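Local coordinates for protein PpBBE-like 1 D396N (Physcomitrella patens subsp. patens, PDB 6EO5) that oxidises cellobiose with a bicovalently attached FAD, as a berberine bridge enzyme homologue within the VAO flavoprotein family, at residues N41-Y46 against T330-S335; L125-W130 against N301-I306; C142-I147 against V324-N329. One frame throughout, in Å; residues are numbered along the deposited sequence.

How the contacts relate
All three contacts join the flavin-binding part of the chain to the part built on the seven-stranded antiparallel sheet. Along the chain the first partners come as 41-46, 125-130 and 142-147, the second as 301-306, 324-329 and 330-335. Contacts 2 and 3 are nested within the loop closed by contact 1, and cross each other. Contact 3 lies between the other two, its centre about 15 Å from that of contact 1 and about 16 Å from that of contact 2, and touches both. Helix 302-308 follows one outermost strand of the sheet, 294-300, whereas contact 1 holds the other, 331-338, so the parts meet beside one border strand and at the other's start, the flavin attachment between.

Contact 1: residues N41-Y46 against T330-S335; sequences NLRERY and TFKAKS
Asn41 lies over the ring of Phe331 and at the same time reads the peptide groups on either side of it. From CB, which meets ring atoms CE1 and CZ, the chain leaves with CG anti to the backbone N (chi1 -159°), and this lays the amide flat on one ring face, the two planes 3° apart. CG is 3.4 Å from Phe331 CE1, and ND2 sits over the ring centre. At the tip the amide divides its work. OD1 accepts from Phe331 N at 3.2 Å and, from the opposite face of its plane, from Arg43 N, closing an Asx turn. ND2 donates to Phe331 O at 3.0 Å and also to Tyr83 O.

Arg43 NE approaches that same Phe331 O at 3.0 Å, above the carbonyl plane and on the opposite face from Asn41 ND2, in a nearly straight bond (169°). Nearer the backbone, Arg43 CB packs on Thr330 CG2 at 3.8 Å. Arg43 NH1 pairs with Glu44 OE2, while NH2 bonds to a water that Ala333 N also reaches, and makes its salt bridge with Glu84. Lys332 NZ bridges to Glu84 and Asp433, acids that probably offset the nearby like charge of Arg43. With two side-chain donors on one carbonyl, the start of edge strand 331-338 is held to the 41-46 loop by hydrogen bonds to both peptide groups of Phe331 together with the amide-ring stack.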
loop_
_atom_site.group_PDB
_atom_site.type_symbol
_atom_site.label_atom_id
_atom_site.label_comp_id
_atom_site.label_asym_id
_atom_site.label_seq_id
_atom_site.Cartn_x
_atom_site.Cartn_y
_atom_site.Cartn_z
ATOM N N ASN A 41 -0.633 8.087 -10.308
ATOM C CA ASN A 41 0.169 9.302 -10.335
ATOM C C ASN A 41 0.478 9.618 -11.790
ATOM O O ASN A 41 1.034 8.779 -12.503
ATOM C CB ASN A 41 1.451 9.135 -9.519
ATOM C CG ASN A 41 2.058 10.464 -9.094
ATOM O OD1 ASN A 41 1.694 11.533 -9.600
ATOM N ND2 ASN A 41 3.005 10.400 -8.159
ATOM N N LEU A 42 0.087 10.805 -12.244
ATOM C CA LEU A 42 0.350 11.216 -13.617
ATOM C C LEU A 42 1.628 12.038 -13.743
ATOM O O LEU A 42 1.880 12.608 -14.810
ATOM C CB LEU A 42 -0.840 12.003 -14.193
ATOM C CG LEU A 42 -2.231 11.351 -14.281
ATOM C CD1 LEU A 42 -3.237 12.356 -14.784
ATOM C CD2 LEU A 42 -2.278 10.081 -15.144
ATOM N N ARG A 43 2.445 12.107 -12.688
ATOM C CA ARG A 43 3.616 12.974 -12.745
ATOM C C ARG A 43 4.644 12.459 -13.748
ATOM O O ARG A 43 5.198 13.241 -14.527
ATOM C CB ARG A 43 4.241 13.127 -11.363
ATOM C CG ARG A 43 5.678 13.638 -11.436
ATOM C CD ARG A 43 6.176 14.197 -10.143
ATOM N NE ARG A 43 6.155 13.211 -9.068
ATOM C CZ ARG A 43 7.034 12.221 -8.951
ATOM N NH1 ARG A 43 7.982 12.075 -9.860
ATOM N NH2 ARG A 43 6.952 11.375 -7.934
ATOM N N GLU A 44 4.909 11.158 -13.757
ATOM C CA GLU A 44 5.935 10.577 -14.630
ATOM C C GLU A 44 5.258 9.708 -15.683
ATOM O O GLU A 44 5.065 8.510 -15.481
ATOM C CB GLU A 44 6.939 9.748 -13.834
ATOM C CG GLU A 44 7.689 10.503 -12.769
ATOM C CD GLU A 44 8.543 11.598 -13.342
ATOM O OE1 GLU A 44 9.085 11.415 -14.458
ATOM O OE2 GLU A 44 8.669 12.645 -12.675
ATOM N N ARG A 45 4.931 10.302 -16.833
ATOM C CA ARG A 45 4.207 9.573 -17.876
ATOM C C ARG A 45 5.186 8.757 -18.720
ATOM O O ARG A 45 5.458 9.039 -19.887
ATOM C CB ARG A 45 3.397 10.534 -18.722
ATOM C CG ARG A 45 2.303 11.167 -17.941
ATOM C CD ARG A 45 1.842 12.415 -18.620
ATOM N NE ARG A 45 0.391 12.511 -18.546
ATOM C CZ ARG A 45 -0.268 13.364 -17.771
ATOM N NH1 ARG A 45 0.399 14.221 -16.992
ATOM N NH2 ARG A 45 -1.599 13.354 -17.785
ATOM N N TYR A 46 5.709 7.712 -18.097
ATOM C CA TYR A 46 6.631 6.829 -18.787
ATOM C C TYR A 46 5.929 6.144 -19.950
ATOM O O TYR A 46 4.766 5.746 -19.842
ATOM C CB TYR A 46 7.189 5.781 -17.823
ATOM C CG TYR A 46 8.026 6.342 -16.695
ATOM C CD1 TYR A 46 9.248 6.957 -16.947
ATOM C CD2 TYR A 46 7.611 6.219 -15.371
ATOM C CE1 TYR A 46 10.013 7.456 -15.910
ATOM C CE2 TYR A 46 8.370 6.711 -14.332
ATOM C CZ TYR A 46 9.566 7.336 -14.606
ATOM O OH TYR A 46 10.322 7.821 -13.571
ATOM N N THR A 330 -1.539 14.248 -9.423
ATOM C CA THR A 330 -0.137 14.520 -9.760
ATOM C C THR A 330 0.562 15.053 -8.522
ATOM O O THR A 330 0.195 16.121 -8.018
ATOM C CB THR A 330 -0.002 15.522 -10.908
ATOM O OG1 THR A 330 -0.661 14.996 -12.062
ATOM C CG2 THR A 330 1.463 15.754 -11.237
ATOM N N PHE A 331 1.570 14.326 -8.037
ATOM C CA PHE A 331 2.012 14.567 -6.673
ATOM C C PHE A 331 3.397 13.996 -6.442
ATOM O O PHE A 331 3.870 13.132 -7.184
ATOM C CB PHE A 331 1.018 13.968 -5.654
ATOM C CG PHE A 331 0.855 12.459 -5.746
ATOM C CD1 PHE A 331 -0.099 11.898 -6.583
ATOM C CD2 PHE A 331 1.625 11.606 -4.961
ATOM C CE1 PHE A 331 -0.263 10.511 -6.657
ATOM C CE2 PHE A 331 1.467 10.213 -5.025
ATOM C CZ PHE A 331 0.528 9.669 -5.878
ATOM N N LYS A 332 4.035 14.498 -5.391
ATOM C CA LYS A 332 5.186 13.861 -4.771
ATOM C C LYS A 332 4.787 13.439 -3.360
ATOM O O LYS A 332 4.180 14.222 -2.623
ATOM C CB LYS A 332 6.388 14.803 -4.744
ATOM C CG LYS A 332 7.571 14.290 -3.942
ATOM C CD LYS A 332 8.206 13.077 -4.588
ATOM C CE LYS A 332 9.331 12.566 -3.720
ATOM N NZ LYS A 332 9.844 11.267 -4.205
ATOM N N ALA A 333 5.100 12.195 -2.999
ATOM C CA ALA A 333 4.797 11.660 -1.677
ATOM C C ALA A 333 6.077 11.202 -0.977
ATOM O O ALA A 333 7.014 10.710 -1.615
ATOM C CB ALA A 333 3.799 10.498 -1.770
ATOM N N LYS A 334 6.117 11.388 0.344
ATOM C CA LYS A 334 7.186 10.863 1.188
ATOM C C LYS A 334 6.557 10.252 2.436
ATOM O O LYS A 334 5.383 10.484 2.734
ATOM C CB LYS A 334 8.194 11.961 1.562
ATOM C CG LYS A 334 8.724 12.729 0.356
ATOM C CD LYS A 334 9.710 13.833 0.711
ATOM C CE LYS A 334 11.021 13.297 1.248
ATOM N NZ LYS A 334 11.808 12.542 0.229
ATOM N N SER A 335 7.326 9.451 3.172
ATOM C CA SER A 335 6.804 8.887 4.417
ATOM C C SER A 335 7.927 8.763 5.444
ATOM O O SER A 335 9.121 8.910 5.123
ATOM C CB SER A 335 6.127 7.526 4.188
ATOM O OG SER A 335 7.078 6.478 4.078
HETATM O O HOH W 1 5.494 10.543 -5.534
#

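Contact 2: residues L125-W130 against N301-I306; sequences LYLALW and NWIQLI
Two isoleucines of helix 302-308 press on aromatic rings of helix 122-133, and this CH-pi packing dominates the contact. Ile306 CD1 stands 3.5 Å from the centroid of the Tyr126 ring, 5° off its normal, so the methyl lies directly over the ring centre. Ile306 CG2 touches the same ring at CD2. One turn away, Ile303 CB lies over the five-membered ring of Trp130, 3.7 Å from its centroid. With CG of Trp130 anti to its own backbone N (chi1 177°), the indole reaches out across the first turn of the opposing helix.

The remaining packing is plain apolar contact. Ile303 CD1 slips between the helices to lie 3.6 Å from Tyr126 O, and Ile303 CG1 meets Leu127 CD1 at 4.1 Å. The six-membered end of the Trp130 indole is touched by Trp302 CB, 3.4 Å from Trp130 CZ3. Trp302 also brings NE1 near Tyr126 CD1, with the tyrosine carbon at the edge of the indole.

No hydrogen bond crosses between the helices; the polar groups pair elsewhere. Asn301 OD1 accepts from Gln304 N at 2.9 Å and Gln304 OE1 accepts from Asn301 N at 3.0 Å, a capping box that starts the second helix. Tyr126 OH bonds to Gly140 O, on the way to the flavin-linked loop.

The axes of 125-130 and 302-306 run antiparallel (174°) and approach to 10.3 Å, a pair packed by isoleucines of one helix against aromatic rings of the other, joining the FAD-binding part to the region flanking the seven-stranded sheet.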
loop_
_atom_site.group_PDB
_atom_site.type_symbol
_atom_site.label_atom_id
_atom_site.label_comp_id
_atom_site.label_asym_id
_atom_site.label_seq_id
_atom_site.Cartn_x
_atom_site.Cartn_y
_atom_site.Cartn_z
ATOM N N LEU A 125 -12.303 -7.260 -4.240
ATOM C CA LEU A 125 -11.855 -8.339 -3.370
ATOM C C LEU A 125 -12.639 -8.356 -2.056
ATOM O O LEU A 125 -12.963 -9.431 -1.534
ATOM C CB LEU A 125 -10.352 -8.229 -3.119
ATOM C CG LEU A 125 -9.752 -9.309 -2.215
ATOM C CD1 LEU A 125 -10.083 -10.700 -2.725
ATOM C CD2 LEU A 125 -8.239 -9.135 -2.066
ATOM N N TYR A 126 -12.958 -7.177 -1.506
ATOM C CA TYR A 126 -13.748 -7.130 -0.277
ATOM C C TYR A 126 -15.136 -7.715 -0.502
ATOM O O TYR A 126 -15.667 -8.431 0.355
ATOM C CB TYR A 126 -13.885 -5.693 0.228
ATOM C CG TYR A 126 -12.700 -5.122 0.970
ATOM C CD1 TYR A 126 -12.198 -5.734 2.114
ATOM C CD2 TYR A 126 -12.107 -3.931 0.544
ATOM C CE1 TYR A 126 -11.118 -5.186 2.793
ATOM C CE2 TYR A 126 -11.045 -3.378 1.209
ATOM C CZ TYR A 126 -10.546 -4.004 2.327
ATOM O OH TYR A 126 -9.478 -3.432 2.975
ATOM N N LEU A 127 -15.747 -7.383 -1.642
ATOM C CA LEU A 127 -17.078 -7.872 -1.969
ATOM C C LEU A 127 -17.077 -9.390 -2.108
ATOM O O LEU A 127 -17.947 -10.076 -1.555
ATOM C CB LEU A 127 -17.558 -7.202 -3.255
ATOM C CG LEU A 127 -19.055 -7.258 -3.533
ATOM C CD1 LEU A 127 -19.835 -7.040 -2.241
ATOM C CD2 LEU A 127 -19.424 -6.214 -4.563
ATOM N N ALA A 128 -16.090 -9.933 -2.828
ATOM C CA ALA A 128 -16.011 -11.382 -3.001
ATOM C C ALA A 128 -15.856 -12.092 -1.664
ATOM O O ALA A 128 -16.502 -13.118 -1.420
ATOM C CB ALA A 128 -14.860 -11.742 -3.935
ATOM N N LEU A 129 -14.998 -11.564 -0.786
ATOM C CA LEU A 129 -14.747 -12.217 0.498
ATOM C C LEU A 129 -15.931 -12.075 1.449
ATOM O O LEU A 129 -16.166 -12.954 2.286
ATOM C CB LEU A 129 -13.478 -11.647 1.139
ATOM C CG LEU A 129 -12.140 -12.116 0.554
ATOM C CD1 LEU A 129 -10.993 -11.257 1.084
ATOM C CD2 LEU A 129 -11.899 -13.577 0.885
ATOM N N TRP A 130 -16.677 -10.974 1.345
ATOM C CA TRP A 130 -17.861 -10.791 2.180
ATOM C C TRP A 130 -18.980 -11.736 1.750
ATOM O O TRP A 130 -19.541 -12.475 2.574
ATOM C CB TRP A 130 -18.312 -9.333 2.099
ATOM C CG TRP A 130 -19.553 -9.029 2.858
ATOM C CD1 TRP A 130 -20.759 -8.681 2.337
ATOM C CD2 TRP A 130 -19.711 -9.025 4.284
ATOM N NE1 TRP A 130 -21.661 -8.462 3.345
ATOM C CE2 TRP A 130 -21.047 -8.668 4.552
ATOM C CE3 TRP A 130 -18.854 -9.292 5.359
ATOM C CZ2 TRP A 130 -21.554 -8.565 5.851
ATOM C CZ3 TRP A 130 -19.362 -9.195 6.660
ATOM C CH2 TRP A 130 -20.705 -8.836 6.890
ATOM N N ASN A 301 -22.229 -3.148 9.271
ATOM C CA ASN A 301 -21.606 -4.424 8.963
ATOM C C ASN A 301 -20.329 -4.162 8.170
ATOM O O ASN A 301 -20.020 -3.019 7.808
ATOM C CB ASN A 301 -22.569 -5.357 8.223
ATOM C CG ASN A 301 -22.914 -4.885 6.821
ATOM O OD1 ASN A 301 -22.061 -4.407 6.064
ATOM N ND2 ASN A 301 -24.177 -5.048 6.453
ATOM N N TRP A 302 -19.593 -5.235 7.859
ATOM C CA TRP A 302 -18.244 -5.060 7.330
ATOM C C TRP A 302 -18.255 -4.407 5.946
ATOM O O TRP A 302 -17.488 -3.472 5.688
ATOM C CB TRP A 302 -17.501 -6.398 7.301
ATOM C CG TRP A 302 -16.072 -6.229 6.862
ATOM C CD1 TRP A 302 -15.518 -6.607 5.661
ATOM C CD2 TRP A 302 -15.024 -5.585 7.598
ATOM N NE1 TRP A 302 -14.187 -6.263 5.623
ATOM C CE2 TRP A 302 -13.858 -5.629 6.794
ATOM C CE3 TRP A 302 -14.955 -4.983 8.859
ATOM C CZ2 TRP A 302 -12.637 -5.097 7.216
ATOM C CZ3 TRP A 302 -13.736 -4.459 9.278
ATOM C CH2 TRP A 302 -12.596 -4.516 8.455
ATOM N N ILE A 303 -19.123 -4.876 5.041
ATOM C CA ILE A 303 -19.099 -4.332 3.685
ATOM C C ILE A 303 -19.627 -2.899 3.664
ATOM O O ILE A 303 -19.282 -2.123 2.761
ATOM C CB ILE A 303 -19.860 -5.256 2.706
ATOM C CG1 ILE A 303 -19.300 -5.095 1.293
ATOM C CG2 ILE A 303 -21.387 -5.023 2.741
ATOM C CD1 ILE A 303 -17.918 -5.719 1.126
ATOM N N GLN A 304 -20.435 -2.517 4.659
ATOM C CA GLN A 304 -20.807 -1.115 4.818
ATOM C C GLN A 304 -19.627 -0.291 5.292
ATOM O O GLN A 304 -19.506 0.885 4.938
ATOM C CB GLN A 304 -21.954 -0.973 5.815
ATOM C CG GLN A 304 -23.296 -1.401 5.299
ATOM C CD GLN A 304 -24.353 -1.309 6.374
ATOM O OE1 GLN A 304 -24.241 -1.936 7.429
ATOM N NE2 GLN A 304 -25.375 -0.496 6.128
ATOM N N LEU A 305 -18.779 -0.883 6.136
ATOM C CA LEU A 305 -17.626 -0.169 6.656
ATOM C C LEU A 305 -16.653 0.167 5.531
ATOM O O LEU A 305 -16.132 1.289 5.455
ATOM C CB LEU A 305 -16.942 -1.005 7.739
ATOM C CG LEU A 305 -15.654 -0.288 8.134
ATOM C CD1 LEU A 305 -15.917 0.691 9.267
ATOM C CD2 LEU A 305 -14.512 -1.242 8.431
ATOM N N ILE A 306 -16.423 -0.797 4.632
ATOM C CA ILE A 306 -15.620 -0.558 3.437
ATOM C C ILE A 306 -16.170 0.621 2.648
ATOM O O ILE A 306 -15.418 1.454 2.138
ATOM C CB ILE A 306 -15.569 -1.835 2.583
ATOM C CG1 ILE A 306 -15.057 -2.998 3.424
ATOM C CG2 ILE A 306 -14.692 -1.630 1.374
ATOM C CD1 ILE A 306 -13.641 -2.815 3.874
#

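Contact 3: residues C142-I147 against V324-N329; sequences CPTVGI and VPFTTN. With FAD (flavin-adenine dinucleotide), chain C.
Thr144 and Pro143 belong to the type I turn, Cys142 to Val145, that carries a covalent attachment point of the flavin, and across from them the 324-329 loop passes with Val324 and Phe326. Pro143 sets CB against Val324 CG2 at 3.6 Å, the two side chains crossing at about a right angle. Thr144 works with both branches. Its methyl CG2 rests on the backbone carbonyls of Val324 (3.6 Å to O) and Pro325. Its hydroxyl, placed between the backbone N and the carbonyl carbon (chi1 71°), lies 3.6 Å from Phe326 CD1. That OG1 bonds to a water, at 2.7 Å, which sits over one face of the Phe326 ring, toward its rim, and accepts from Thr327 N, so a polar bridge runs beside the apolar contact. Thr144 OG1 is also hydrogen-bonded to His81 NE2, and the His81 ring meets that of Phe326.

The same turn holds the cofactor: Cys142 SG is bonded to FAD C6 at 1.8 Å. Val145 CG2 packs on the flavin at C8, 3.5 Å away, and Gly146 N donates to phosphate oxygen O2P at 2.8 Å from the N-cap position of helix 147-153. A cysteine thioether at C6 belongs to the bicovalent flavin site of berberine bridge enzyme relatives, where the second link runs from a histidine, here probably His81, to the 8-methyl group.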
loop_
_atom_site.group_PDB
_atom_site.type_symbol
_atom_site.label_atom_id
_atom_site.label_comp_id
_atom_site.label_asym_id
_atom_site.label_seq_id
_atom_site.Cartn_x
_atom_site.Cartn_y
_atom_site.Cartn_z
ATOM N N CYS A 142 -8.424 2.216 -0.113
ATOM C CA CYS A 142 -8.633 2.693 -1.476
ATOM C C CYS A 142 -9.166 1.557 -2.350
ATOM O O CYS A 142 -8.438 0.581 -2.585
ATOM C CB CYS A 142 -7.339 3.238 -2.045
ATOM S SG CYS A 142 -6.564 4.514 -1.002
ATOM N N PRO A 143 -10.407 1.632 -2.846
ATOM C CA PRO A 143 -10.994 0.464 -3.521
ATOM C C PRO A 143 -10.309 0.074 -4.820
ATOM O O PRO A 143 -10.359 -1.113 -5.188
ATOM C CB PRO A 143 -12.446 0.897 -3.769
ATOM C CG PRO A 143 -12.682 1.985 -2.805
ATOM C CD PRO A 143 -11.395 2.706 -2.666
ATOM N N THR A 144 -9.679 1.021 -5.529
ATOM C CA THR A 144 -9.068 0.724 -6.820
ATOM C C THR A 144 -7.632 0.222 -6.711
ATOM O O THR A 144 -7.021 -0.067 -7.750
ATOM C CB THR A 144 -9.118 1.952 -7.745
ATOM O OG1 THR A 144 -8.218 2.960 -7.282
ATOM C CG2 THR A 144 -10.516 2.532 -7.787
ATOM N N VAL A 145 -7.092 0.083 -5.492
ATOM C CA VAL A 145 -5.720 -0.384 -5.313
ATOM C C VAL A 145 -5.630 -1.866 -5.638
ATOM O O VAL A 145 -6.528 -2.652 -5.303
ATOM C CB VAL A 145 -5.238 -0.104 -3.878
ATOM C CG1 VAL A 145 -4.023 -0.964 -3.517
ATOM C CG2 VAL A 145 -4.902 1.359 -3.720
ATOM N N GLY A 146 -4.542 -2.261 -6.297
ATOM C CA GLY A 146 -4.335 -3.664 -6.590
ATOM C C GLY A 146 -3.846 -4.412 -5.361
ATOM O O GLY A 146 -3.071 -3.893 -4.559
ATOM N N ILE A 147 -4.320 -5.653 -5.215
ATOM C CA ILE A 147 -3.911 -6.459 -4.069
ATOM C C ILE A 147 -2.423 -6.764 -4.130
ATOM O O ILE A 147 -1.778 -6.952 -3.093
ATOM C CB ILE A 147 -4.743 -7.753 -4.004
ATOM C CG1 ILE A 147 -4.384 -8.567 -2.759
ATOM C CG2 ILE A 147 -4.519 -8.567 -5.248
ATOM C CD1 ILE A 147 -4.648 -7.839 -1.463
ATOM N N VAL A 324 -15.841 1.181 -8.624
ATOM C CA VAL A 324 -15.374 2.442 -8.057
ATOM C C VAL A 324 -14.547 3.152 -9.118
ATOM O O VAL A 324 -13.604 2.566 -9.667
ATOM C CB VAL A 324 -14.571 2.226 -6.770
ATOM C CG1 VAL A 324 -14.204 3.571 -6.147
ATOM C CG2 VAL A 324 -15.390 1.376 -5.781
ATOM N N PRO A 325 -14.906 4.380 -9.474
ATOM C CA PRO A 325 -14.187 5.098 -10.543
ATOM C C PRO A 325 -12.709 5.272 -10.214
ATOM O O PRO A 325 -12.352 5.717 -9.122
ATOM C CB PRO A 325 -14.900 6.455 -10.598
ATOM C CG PRO A 325 -16.236 6.228 -9.933
ATOM C CD PRO A 325 -16.047 5.135 -8.926
ATOM N N PHE A 326 -11.843 4.928 -11.175
ATOM C CA PHE A 326 -10.414 5.189 -11.012
ATOM C C PHE A 326 -10.143 6.681 -11.174
ATOM O O PHE A 326 -10.441 7.263 -12.222
ATOM C CB PHE A 326 -9.587 4.391 -12.019
ATOM C CG PHE A 326 -8.117 4.339 -11.686
ATOM C CD1 PHE A 326 -7.623 3.374 -10.825
ATOM C CD2 PHE A 326 -7.230 5.262 -12.223
ATOM C CE1 PHE A 326 -6.267 3.316 -10.507
ATOM C CE2 PHE A 326 -5.879 5.208 -11.910
ATOM C CZ PHE A 326 -5.401 4.228 -11.045
ATOM N N THR A 327 -9.578 7.301 -10.146
ATOM C CA THR A 327 -9.206 8.707 -10.195
ATOM C C THR A 327 -7.691 8.829 -10.168
ATOM O O THR A 327 -6.982 7.909 -9.752
ATOM C CB THR A 327 -9.818 9.481 -9.025
ATOM O OG1 THR A 327 -9.306 8.956 -7.797
ATOM C CG2 THR A 327 -11.326 9.327 -9.021
ATOM N N THR A 328 -7.199 9.978 -10.626
ATOM C CA THR A 328 -5.768 10.224 -10.743
ATOM C C THR A 328 -5.397 11.524 -10.038
ATOM O O THR A 328 -6.254 12.344 -9.709
ATOM C CB THR A 328 -5.336 10.276 -12.214
ATOM O OG1 THR A 328 -6.106 11.265 -12.900
ATOM C CG2 THR A 328 -5.560 8.937 -12.879
ATOM N N ASN A 329 -4.098 11.700 -9.812
ATOM C CA ASN A 329 -3.543 12.880 -9.163
ATOM C C ASN A 329 -2.137 13.094 -9.727
ATOM O O ASN A 329 -1.609 12.241 -10.445
ATOM C CB ASN A 329 -3.545 12.695 -7.636
ATOM C CG ASN A 329 -3.232 13.978 -6.872
ATOM O OD1 ASN A 329 -3.315 15.082 -7.417
ATOM N ND2 ASN A 329 -2.884 13.832 -5.593
HETATM P PA FAD C . 1.223 -1.060 -8.856
HETATM O O1A FAD C . 1.704 0.303 -9.329
HETATM O O2A FAD C . 0.554 -1.834 -9.962
HETATM O O5B FAD C . 2.374 -1.946 -8.153
HETATM C C5B FAD C . 3.329 -1.370 -7.288
HETATM C C4B FAD C . 4.644 -2.139 -7.343
HETATM O O4B FAD C . 4.408 -3.524 -7.167
HETATM C C3B FAD C . 5.340 -1.987 -8.683
HETATM O O3B FAD C . 6.733 -2.059 -8.473
HETATM C C2B FAD C . 4.895 -3.215 -9.432
HETATM O O2B FAD C . 5.803 -3.570 -10.445
HETATM C C1B FAD C . 4.810 -4.251 -8.317
HETATM N N9A FAD C . 3.849 -5.308 -8.701
HETATM C C8A FAD C . 2.548 -5.130 -9.110
HETATM N N7A FAD C . 2.010 -6.336 -9.392
HETATM C C5A FAD C . 2.947 -7.284 -9.175
HETATM C C6A FAD C . 2.926 -8.659 -9.319
HETATM N N6A FAD C . 1.818 -9.260 -9.739
HETATM N N1A FAD C . 4.052 -9.394 -9.019
HETATM C C2A FAD C . 5.193 -8.753 -8.594
HETATM N N3A FAD C . 5.216 -7.382 -8.458
HETATM C C4A FAD C . 4.108 -6.657 -8.748
HETATM N N1 FAD C . -1.277 1.779 1.175
HETATM C C2 FAD C . -1.671 1.181 2.377
HETATM O O2 FAD C . -0.934 0.399 3.013
HETATM N N3 FAD C . -2.934 1.454 2.876
HETATM C C4 FAD C . -3.786 2.306 2.205
HETATM O O4 FAD C . -4.905 2.519 2.663
HETATM C C4X FAD C . -3.394 2.902 1.016
HETATM N N5 FAD C . -4.270 3.715 0.329
HETATM C C5X FAD C . -4.013 4.044 -0.988
HETATM C C6 FAD C . -4.969 4.747 -1.714
HETATM C C7 FAD C . -4.823 5.005 -3.086
HETATM C C7M FAD C . -5.893 5.758 -3.844
HETATM C C8 FAD C . -3.611 4.632 -3.706
HETATM C C8M FAD C . -3.330 4.981 -5.155
HETATM C C9 FAD C . -2.617 4.003 -2.932
HETATM C C9A FAD C . -2.804 3.681 -1.576
HETATM N N10 FAD C . -1.818 3.093 -0.773
HETATM C C10 FAD C . -2.147 2.603 0.476
HETATM C "C1'" FAD C . -0.483 2.712 -1.323
HETATM C "C2'" FAD C . -0.568 1.303 -1.902
HETATM O "O2'" FAD C . -0.520 0.300 -0.913
HETATM C "C3'" FAD C . 0.588 1.105 -2.855
HETATM O "O3'" FAD C . 0.453 2.100 -3.842
HETATM C "C4'" FAD C . 0.546 -0.300 -3.448
HETATM O "O4'" FAD C . 1.871 -0.718 -3.713
HETATM C "C5'" FAD C . -0.321 -0.334 -4.705
HETATM O "O5'" FAD C . -0.296 -1.580 -5.369
HETATM P P FAD C . -0.827 -1.647 -6.894
HETATM O O1P FAD C . -0.848 -3.086 -7.355
HETATM O O2P FAD C . -2.147 -0.956 -7.104
HETATM O O3P FAD C . 0.213 -0.688 -7.661
HETATM O O HOH W 2 -8.037 5.513 -8.159
#